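Local atomic coordinates of salicylate 5-hydroxylase, large oxygenase component (Ralstonia sp., PDB entry 7C8Z), a protein that catalyses, as the oxygenase component of a multicomponent enzyme using NADH and O2, the 5-hydroxylation of salicylate to gentisate. Residues A[209-214]-A[357-362]; A[195-198]-A[204-207]; A[329-334]-A[352-357]. One frame throughout, in Å; residues are numbered along the deposited sequence.

Interaction 1: residues A[209-214]-A[357-362]; sequences DRVFNG and THFGFE
This is a buried, mainly aromatic contact in which V211 and F212, at the C-terminal end of helix 196-211, meet F359 and F361 near the end of strand 352-361. F212, the first residue to leave the helical conformation, swings its ring back toward the strand and brings CE1 to 3.6 Å from F359 CZ. The two ring planes lie within 14° of parallel, yet the centroids are 5.7 Å apart; the rings are slid so far that they barely overlap, and touch through CE1 and CZ. F359 CG sits between its backbone N and carbonyl carbon (chi1 59°), which aims the ring at the helix end. V211 CG1 covers one face of the F212 ring and also approaches the edge of F359, 4.2 Å from CZ. The F361 ring turns its edge to the V211 carbonyl, with CE1 3.8 Å from V211 O, an oxygen that also receives a weak hydrogen bond from N213 N. V339 of strand 338-346 packs against both V211 and F359, and R215 makes a cation-pi contact with F361. Helix end and strand therefore cohere through dispersion between hydrocarbon surfaces, with probably a slight electrostatic gain where the electropositive edge of F361 faces the carbonyl oxygen.

Interaction 2: residues A[195-198]-A[204-207]; sequences PFEE and ILHY
L205 meets both F196 and E197 across a bend of helix 196-211. I204 comes first and is turned to another surface, packing on T324, D268 and H273. L205 follows and carries the whole contact through one methyl, CD1, with CG anti to the backbone N (chi1 -176°). L205 CD1 lies 4.2 Å from E197 CA. The same L205 CD1 is 4.4 Å from F196 CE2. It touches the E197 backbone and the aliphatic start of that side chain, while the carboxylate leads away toward a long, weak ion pair with R181. Next, H206 is exposed and lays CD2 over one face of the Y207 ring. Y207 itself packs on strands 274-278 and 321-326, and its OH is hydrogen-bonded to K266 NZ. The CA atoms of E197 and L205 are 6.6 Å apart, much closer than eight residues of straight alpha helix would allow, so the helical segment must bend sharply between them. Its first turn, with P195 as N-cap, places F196 against F186 of strand 184-188 and against W68, whereas the later turn rests on the catalytic sheet, consistent with a bent helix at the junction of the Rieske and catalytic parts of a ring-hydroxylating oxygenase alpha subunit.

Interaction 3: residues A[329-334]-A[352-357]; sequences SVIIQQ and FDFVWT
I331 and Q333 of strand 330-335 meet F354 and W356 of strand 352-361 in two successive side-chain pairs, each crossing at about a right angle. The strands are not neighbours: strand 338-346 runs between them in the antiparallel catalytic sheet, so the side chains span the gap, and the nearest CA atoms, those of I331 and W356, are 9.4 Å apart. In the first pair, I331 approaches F354 at the ring edge and in the ring plane, its CD1 3.9 Å from CZ. At chi1 -153° the F354 ring extends away from its own backbone N and across toward strand 330-335. The same ring leans on W356, CE2 standing above one indole face and offset toward its rim, so F354 links the two pairs. M234 and I238 of helix 232-238 pack on I331, and M234 also reaches F354.

In the second pair, Q333, its chain bent at chi2 (-126°), brings OE1 to the six-membered edge of the indole, 4.0 Å from W356 CZ3 and near the ring plane. The amide plane is turned 59° from the indole. This is a van der Waals touch; the polar partners lie elsewhere: Q333 OE1 is hydrogen-bonded to S340 OG and R342 NH2, and W356 NE1 to Q225 OE1. The W356 side chain lies about 8 Å from the bound iron and about 6 Å from the side chain of the iron ligand D389, so this end of the contact is near the metal site. The contact combines hydrocarbon against a ring edge at I331 with an amide oxygen facing the C-H edge at W356 CZ3. Partners on intervening or flanking strands for these buried polar atoms probably limit rotation of the amide and, near the iron, of the indole.

From the N terminus, interaction 2 comes first and closes a short, wholly helical loop inside helix 196-211. That helix then ends at interaction 1, which opens a long loop through much of the catalytic sheet and closes it at strand 352-361. Interaction 3 lies within this loop, joining strand 330-335 to the earlier half of strand 352-361; T357 is common to interactions 1 and 3. These two also meet directly: R210 NH1 is 3.0 Å from Q334 OE1, a probable hydrogen bond, and V211 and F212 pack on I332. Interaction 2 adjoins interaction 1 in sequence on the same helix without otherwise touching it, and does not touch interaction 3.

Interaction 1: residues A[209-214]-A[357-362]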
loop_
_atom_site.group_PDB
_atom_site.type_symbol
_atom_site.label_atom_id
_atom_site.label_comp_id
_atom_site.label_asym_id
_atom_site.label_seq_id
_atom_site.Cartn_x
_atom_site.Cartn_y
_atom_site.Cartn_z
ATOM N N ASP A 209 -35.385 -10.628 19.643
ATOM C CA ASP A 209 -36.753 -10.471 19.161
ATOM C C ASP A 209 -37.308 -9.091 19.482
ATOM O O ASP A 209 -38.198 -8.602 18.783
ATOM C CB ASP A 209 -37.638 -11.560 19.761
ATOM C CG ASP A 209 -37.164 -12.957 19.401
ATOM O OD1 ASP A 209 -36.455 -13.106 18.382
ATOM O OD2 ASP A 209 -37.497 -13.909 20.134
ATOM N N ARG A 210 -36.788 -8.448 20.525
ATOM C CA ARG A 210 -37.220 -7.103 20.863
ATOM C C ARG A 210 -36.901 -6.130 19.737
ATOM O O ARG A 210 -37.727 -5.271 19.396
ATOM C CB ARG A 210 -36.553 -6.662 22.165
ATOM C CG ARG A 210 -36.761 -5.211 22.479
ATOM C CD ARG A 210 -35.759 -4.717 23.492
ATOM N NE ARG A 210 -36.023 -3.330 23.841
ATOM C CZ ARG A 210 -35.316 -2.301 23.388
ATOM N NH1 ARG A 210 -34.297 -2.512 22.570
ATOM N NH2 ARG A 210 -35.627 -1.065 23.753
ATOM N N VAL A 211 -35.720 -6.264 19.126
ATOM C CA VAL A 211 -35.420 -5.431 17.965
ATOM C C VAL A 211 -36.105 -5.983 16.720
ATOM O O VAL A 211 -36.808 -5.258 16.006
ATOM C CB VAL A 211 -33.896 -5.317 17.776
ATOM C CG1 VAL A 211 -33.573 -4.936 16.350
ATOM C CG2 VAL A 211 -33.317 -4.286 18.727
ATOM N N PHE A 212 -35.912 -7.271 16.439
ATOM C CA PHE A 212 -36.534 -7.932 15.292
ATOM C C PHE A 212 -37.856 -8.547 15.746
ATOM O O PHE A 212 -37.967 -9.748 15.999
ATOM C CB PHE A 212 -35.598 -8.981 14.710
ATOM C CG PHE A 212 -34.244 -8.449 14.338
ATOM C CD1 PHE A 212 -34.087 -7.621 13.237
ATOM C CD2 PHE A 212 -33.125 -8.785 15.082
ATOM C CE1 PHE A 212 -32.840 -7.134 12.889
ATOM C CE2 PHE A 212 -31.872 -8.303 14.738
ATOM C CZ PHE A 212 -31.731 -7.476 13.644
ATOM N N ASN A 213 -38.881 -7.701 15.852
ATOM C CA ASN A 213 -40.144 -8.100 16.458
ATOM C C ASN A 213 -41.166 -8.603 15.446
ATOM O O ASN A 213 -42.352 -8.696 15.777
ATOM C CB ASN A 213 -40.740 -6.940 17.261
ATOM C CG ASN A 213 -41.250 -5.804 16.379
ATOM O OD1 ASN A 213 -41.096 -5.820 15.155
ATOM N ND2 ASN A 213 -41.881 -4.815 17.006
ATOM N N GLY A 214 -40.741 -8.941 14.235
ATOM C CA GLY A 214 -41.630 -9.469 13.231
ATOM C C GLY A 214 -42.062 -8.472 12.179
ATOM O O GLY A 214 -42.567 -8.887 11.129
ATOM N N THR A 357 -25.168 -1.941 8.779
ATOM C CA THR A 357 -26.417 -1.945 8.022
ATOM C C THR A 357 -27.442 -1.216 8.881
ATOM O O THR A 357 -27.918 -1.753 9.889
ATOM C CB THR A 357 -26.873 -3.367 7.706
ATOM O OG1 THR A 357 -25.760 -4.137 7.236
ATOM C CG2 THR A 357 -27.963 -3.353 6.646
ATOM N N HIS A 358 -27.745 0.027 8.507
ATOM C CA HIS A 358 -28.752 0.818 9.201
ATOM C C HIS A 358 -30.108 0.557 8.565
ATOM O O HIS A 358 -30.246 0.653 7.333
ATOM C CB HIS A 358 -28.423 2.308 9.126
ATOM C CG HIS A 358 -27.245 2.712 9.951
ATOM N ND1 HIS A 358 -27.367 3.453 11.108
ATOM C CD2 HIS A 358 -25.920 2.487 9.786
ATOM C CE1 HIS A 358 -26.167 3.664 11.620
ATOM N NE2 HIS A 358 -25.271 3.089 10.837
ATOM N N PHE A 359 -31.113 0.265 9.400
ATOM C CA PHE A 359 -32.427 -0.064 8.862
ATOM C C PHE A 359 -33.524 0.567 9.706
ATOM O O PHE A 359 -33.309 0.968 10.851
ATOM C CB PHE A 359 -32.644 -1.584 8.776
ATOM C CG PHE A 359 -32.542 -2.295 10.101
ATOM C CD1 PHE A 359 -31.307 -2.666 10.612
ATOM C CD2 PHE A 359 -33.681 -2.611 10.825
ATOM C CE1 PHE A 359 -31.211 -3.327 11.821
ATOM C CE2 PHE A 359 -33.592 -3.272 12.035
ATOM C CZ PHE A 359 -32.356 -3.632 12.530
ATOM N N GLY A 360 -34.706 0.662 9.104
ATOM C CA GLY A 360 -35.916 1.074 9.783
ATOM C C GLY A 360 -36.998 0.035 9.586
ATOM O O GLY A 360 -36.711 -1.069 9.111
ATOM N N PHE A 361 -38.235 0.357 9.946
ATOM C CA PHE A 361 -39.348 -0.572 9.826
ATOM C C PHE A 361 -40.313 -0.094 8.750
ATOM O O PHE A 361 -40.358 1.091 8.406
ATOM C CB PHE A 361 -40.079 -0.726 11.164
ATOM C CG PHE A 361 -39.162 -1.002 12.318
ATOM C CD1 PHE A 361 -38.713 -2.288 12.570
ATOM C CD2 PHE A 361 -38.735 0.027 13.140
ATOM C CE1 PHE A 361 -37.863 -2.545 13.619
ATOM C CE2 PHE A 361 -37.886 -0.224 14.196
ATOM C CZ PHE A 361 -37.449 -1.512 14.437
ATOM N N GLU A 362 -41.083 -1.043 8.212
ATOM C CA GLU A 362 -41.998 -0.717 7.122
ATOM C C GLU A 362 -43.064 0.286 7.550
ATOM O O GLU A 362 -43.481 1.120 6.739
ATOM C CB GLU A 362 -42.639 -1.993 6.567
ATOM C CG GLU A 362 -42.905 -1.945 5.058
ATOM C CD GLU A 362 -41.663 -2.237 4.222
ATOM O OE1 GLU A 362 -41.020 -1.274 3.747
ATOM O OE2 GLU A 362 -41.333 -3.429 4.034
#

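Interaction 2: residues A[195-198]-A[204-207]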
loop_
_atom_site.group_PDB
_atom_site.type_symbol
_atom_site.label_atom_id
_atom_site.label_comp_id
_atom_site.label_asym_id
_atom_site.label_seq_id
_atom_site.Cartn_x
_atom_site.Cartn_y
_atom_site.Cartn_z
ATOM N N PRO A 195 -29.662 -25.303 17.594
ATOM C CA PRO A 195 -30.597 -24.357 16.974
ATOM C C PRO A 195 -30.300 -22.923 17.389
ATOM O O PRO A 195 -29.708 -22.656 18.437
ATOM C CB PRO A 195 -31.967 -24.817 17.485
ATOM C CG PRO A 195 -31.777 -26.249 17.846
ATOM C CD PRO A 195 -30.354 -26.397 18.294
ATOM N N PHE A 196 -30.724 -21.992 16.530
ATOM C CA PHE A 196 -30.441 -20.576 16.745
ATOM C C PHE A 196 -30.966 -20.099 18.094
ATOM O O PHE A 196 -30.284 -19.349 18.809
ATOM C CB PHE A 196 -31.050 -19.759 15.604
ATOM C CG PHE A 196 -30.757 -18.293 15.682
ATOM C CD1 PHE A 196 -29.492 -17.806 15.390
ATOM C CD2 PHE A 196 -31.751 -17.394 16.035
ATOM C CE1 PHE A 196 -29.225 -16.449 15.455
ATOM C CE2 PHE A 196 -31.489 -16.036 16.103
ATOM C CZ PHE A 196 -30.225 -15.564 15.814
ATOM N N GLU A 197 -32.179 -20.526 18.457
ATOM C CA GLU A 197 -32.784 -20.110 19.719
ATOM C C GLU A 197 -31.967 -20.600 20.910
ATOM O O GLU A 197 -31.691 -19.839 21.845
ATOM C CB GLU A 197 -34.225 -20.615 19.791
ATOM C CG GLU A 197 -35.138 -20.039 18.708
ATOM C CD GLU A 197 -34.976 -20.733 17.358
ATOM O OE1 GLU A 197 -34.423 -21.853 17.330
ATOM O OE2 GLU A 197 -35.388 -20.151 16.326
ATOM N N GLU A 198 -31.564 -21.874 20.891
ATOM C CA GLU A 198 -30.711 -22.387 21.958
ATOM C C GLU A 198 -29.309 -21.800 21.882
ATOM O O GLU A 198 -28.619 -21.713 22.904
ATOM C CB GLU A 198 -30.652 -23.913 21.894
ATOM C CG GLU A 198 -31.961 -24.597 22.253
ATOM C CD GLU A 198 -31.937 -26.082 21.966
ATOM O OE1 GLU A 198 -32.988 -26.629 21.572
ATOM O OE2 GLU A 198 -30.865 -26.702 22.134
ATOM N N ILE A 204 -31.084 -13.492 25.952
ATOM C CA ILE A 204 -30.611 -12.730 24.806
ATOM C C ILE A 204 -31.574 -12.839 23.629
ATOM O O ILE A 204 -31.724 -11.883 22.855
ATOM C CB ILE A 204 -29.175 -13.163 24.464
ATOM C CG1 ILE A 204 -28.237 -12.576 25.510
ATOM C CG2 ILE A 204 -28.759 -12.685 23.089
ATOM C CD1 ILE A 204 -27.015 -13.365 25.739
ATOM N N LEU A 205 -32.257 -13.978 23.471
ATOM C CA LEU A 205 -33.245 -14.054 22.400
ATOM C C LEU A 205 -34.414 -13.112 22.666
ATOM O O LEU A 205 -35.044 -12.632 21.714
ATOM C CB LEU A 205 -33.735 -15.490 22.198
ATOM C CG LEU A 205 -34.698 -15.596 21.008
ATOM C CD1 LEU A 205 -33.970 -16.063 19.759
ATOM C CD2 LEU A 205 -35.888 -16.499 21.306
ATOM N N HIS A 206 -34.699 -12.806 23.939
ATOM C CA HIS A 206 -35.728 -11.813 24.210
ATOM C C HIS A 206 -35.367 -10.460 23.598
ATOM O O HIS A 206 -36.210 -9.809 22.973
ATOM C CB HIS A 206 -35.947 -11.656 25.706
ATOM C CG HIS A 206 -36.675 -10.393 26.057
ATOM N ND1 HIS A 206 -38.040 -10.262 25.925
ATOM C CD2 HIS A 206 -36.225 -9.194 26.501
ATOM C CE1 HIS A 206 -38.404 -9.045 26.291
ATOM N NE2 HIS A 206 -37.321 -8.375 26.643
ATOM N N TYR A 207 -34.114 -10.027 23.740
ATOM C CA TYR A 207 -33.737 -8.726 23.194
ATOM C C TYR A 207 -33.559 -8.778 21.679
ATOM O O TYR A 207 -33.899 -7.812 20.974
ATOM C CB TYR A 207 -32.479 -8.228 23.903
ATOM C CG TYR A 207 -32.742 -8.002 25.374
ATOM C CD1 TYR A 207 -33.449 -6.890 25.807
ATOM C CD2 TYR A 207 -32.327 -8.925 26.326
ATOM C CE1 TYR A 207 -33.712 -6.689 27.146
ATOM C CE2 TYR A 207 -32.587 -8.732 27.668
ATOM C CZ TYR A 207 -33.281 -7.613 28.072
ATOM O OH TYR A 207 -33.542 -7.412 29.410
#

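Interaction 3: residues A[329-334]-A[352-357]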
loop_
_atom_site.group_PDB
_atom_site.type_symbol
_atom_site.label_atom_id
_atom_site.label_comp_id
_atom_site.label_asym_id
_atom_site.label_seq_id
_atom_site.Cartn_x
_atom_site.Cartn_y
_atom_site.Cartn_z
ATOM N N SER A 329 -19.794 -12.803 15.630
ATOM C CA SER A 329 -19.805 -12.120 14.350
ATOM C C SER A 329 -20.557 -10.800 14.319
ATOM O O SER A 329 -20.295 -9.998 13.418
ATOM C CB SER A 329 -20.396 -13.034 13.264
ATOM O OG SER A 329 -21.798 -12.853 13.140
ATOM N N VAL A 330 -21.494 -10.537 15.234
ATOM C CA VAL A 330 -22.369 -9.396 14.995
ATOM C C VAL A 330 -22.751 -8.662 16.272
ATOM O O VAL A 330 -22.730 -9.209 17.378
ATOM C CB VAL A 330 -23.642 -9.818 14.220
ATOM C CG1 VAL A 330 -24.664 -10.461 15.145
ATOM C CG2 VAL A 330 -24.237 -8.628 13.458
ATOM N N ILE A 331 -23.088 -7.389 16.085
ATOM C CA ILE A 331 -23.697 -6.553 17.106
ATOM C C ILE A 331 -25.037 -6.073 16.572
ATOM O O ILE A 331 -25.128 -5.627 15.425
ATOM C CB ILE A 331 -22.798 -5.357 17.459
ATOM C CG1 ILE A 331 -21.546 -5.840 18.185
ATOM C CG2 ILE A 331 -23.565 -4.337 18.298
ATOM C CD1 ILE A 331 -20.286 -5.151 17.732
ATOM N N ILE A 332 -26.072 -6.159 17.399
ATOM C CA ILE A 332 -27.363 -5.550 17.115
ATOM C C ILE A 332 -27.460 -4.329 18.010
ATOM O O ILE A 332 -27.433 -4.443 19.242
ATOM C CB ILE A 332 -28.531 -6.520 17.360
ATOM C CG1 ILE A 332 -28.670 -7.499 16.195
ATOM C CG2 ILE A 332 -29.827 -5.751 17.526
ATOM C CD1 ILE A 332 -27.704 -8.659 16.245
ATOM N N GLN A 333 -27.550 -3.161 17.396
ATOM C CA GLN A 333 -27.562 -1.905 18.119
ATOM C C GLN A 333 -28.961 -1.323 18.063
ATOM O O GLN A 333 -29.512 -1.116 16.969
ATOM C CB GLN A 333 -26.558 -0.917 17.532
ATOM C CG GLN A 333 -26.901 0.536 17.821
ATOM C CD GLN A 333 -26.966 1.382 16.564
ATOM O OE1 GLN A 333 -26.070 1.328 15.718
ATOM N NE2 GLN A 333 -28.030 2.169 16.435
ATOM N N GLN A 334 -29.528 -1.069 19.238
ATOM C CA GLN A 334 -30.654 -0.162 19.384
ATOM C C GLN A 334 -30.192 0.949 20.314
ATOM O O GLN A 334 -30.069 0.747 21.527
ATOM C CB GLN A 334 -31.894 -0.870 19.930
ATOM C CG GLN A 334 -33.108 0.041 20.075
ATOM C CD GLN A 334 -33.142 0.757 21.415
ATOM O OE1 GLN A 334 -32.857 0.161 22.457
ATOM N NE2 GLN A 334 -33.485 2.042 21.396
ATOM N N PHE A 352 -9.828 -5.857 11.100
ATOM C CA PHE A 352 -11.146 -6.387 10.788
ATOM C C PHE A 352 -11.958 -5.315 10.082
ATOM O O PHE A 352 -11.818 -4.122 10.362
ATOM C CB PHE A 352 -11.884 -6.888 12.041
ATOM C CG PHE A 352 -12.348 -5.794 12.972
ATOM C CD1 PHE A 352 -11.518 -5.323 13.983
ATOM C CD2 PHE A 352 -13.627 -5.258 12.859
ATOM C CE1 PHE A 352 -11.946 -4.327 14.850
ATOM C CE2 PHE A 352 -14.061 -4.263 13.720
ATOM C CZ PHE A 352 -13.219 -3.797 14.717
ATOM N N ASP A 353 -12.806 -5.760 9.158
ATOM C CA ASP A 353 -13.783 -4.896 8.519
ATOM C C ASP A 353 -15.067 -4.874 9.340
ATOM O O ASP A 353 -15.420 -5.847 10.015
ATOM C CB ASP A 353 -14.077 -5.369 7.093
ATOM C CG ASP A 353 -12.904 -5.145 6.140
ATOM O OD1 ASP A 353 -11.957 -4.405 6.491
ATOM O OD2 ASP A 353 -12.935 -5.712 5.027
ATOM N N PHE A 354 -15.767 -3.749 9.270
ATOM C CA PHE A 354 -16.919 -3.484 10.122
ATOM C C PHE A 354 -17.980 -2.848 9.241
ATOM O O PHE A 354 -17.785 -1.734 8.736
ATOM C CB PHE A 354 -16.547 -2.570 11.286
ATOM C CG PHE A 354 -17.413 -2.738 12.504
ATOM C CD1 PHE A 354 -17.714 -4.000 12.994
ATOM C CD2 PHE A 354 -17.905 -1.628 13.171
ATOM C CE1 PHE A 354 -18.504 -4.152 14.122
ATOM C CE2 PHE A 354 -18.692 -1.772 14.296
ATOM C CZ PHE A 354 -18.988 -3.038 14.777
ATOM N N VAL A 355 -19.084 -3.559 9.046
ATOM C CA VAL A 355 -20.134 -3.142 8.126
ATOM C C VAL A 355 -21.386 -2.813 8.924
ATOM O O VAL A 355 -21.973 -3.693 9.562
ATOM C CB VAL A 355 -20.421 -4.222 7.078
ATOM C CG1 VAL A 355 -21.514 -3.752 6.128
ATOM C CG2 VAL A 355 -19.144 -4.562 6.328
ATOM N N TRP A 356 -21.793 -1.551 8.882
ATOM C CA TRP A 356 -23.018 -1.094 9.518
ATOM C C TRP A 356 -24.137 -1.154 8.488
ATOM O O TRP A 356 -24.053 -0.506 7.440
ATOM C CB TRP A 356 -22.877 0.337 10.038
ATOM C CG TRP A 356 -21.673 0.626 10.900
ATOM C CD1 TRP A 356 -20.357 0.449 10.574
ATOM C CD2 TRP A 356 -21.685 1.189 12.217
ATOM N NE1 TRP A 356 -19.552 0.852 11.613
ATOM C CE2 TRP A 356 -20.344 1.309 12.635
ATOM C CE3 TRP A 356 -22.702 1.595 13.088
ATOM C CZ2 TRP A 356 -19.994 1.812 13.887
ATOM C CZ3 TRP A 356 -22.351 2.099 14.328
ATOM C CH2 TRP A 356 -21.010 2.201 14.715
ATOM N N THR A 357 -25.168 -1.941 8.779
ATOM C CA THR A 357 -26.417 -1.945 8.022
ATOM C C THR A 357 -27.442 -1.216 8.881
ATOM O O THR A 357 -27.918 -1.753 9.889
ATOM C CB THR A 357 -26.873 -3.367 7.706
ATOM O OG1 THR A 357 -25.760 -4.137 7.236
ATOM C CG2 THR A 357 -27.963 -3.353 6.646
#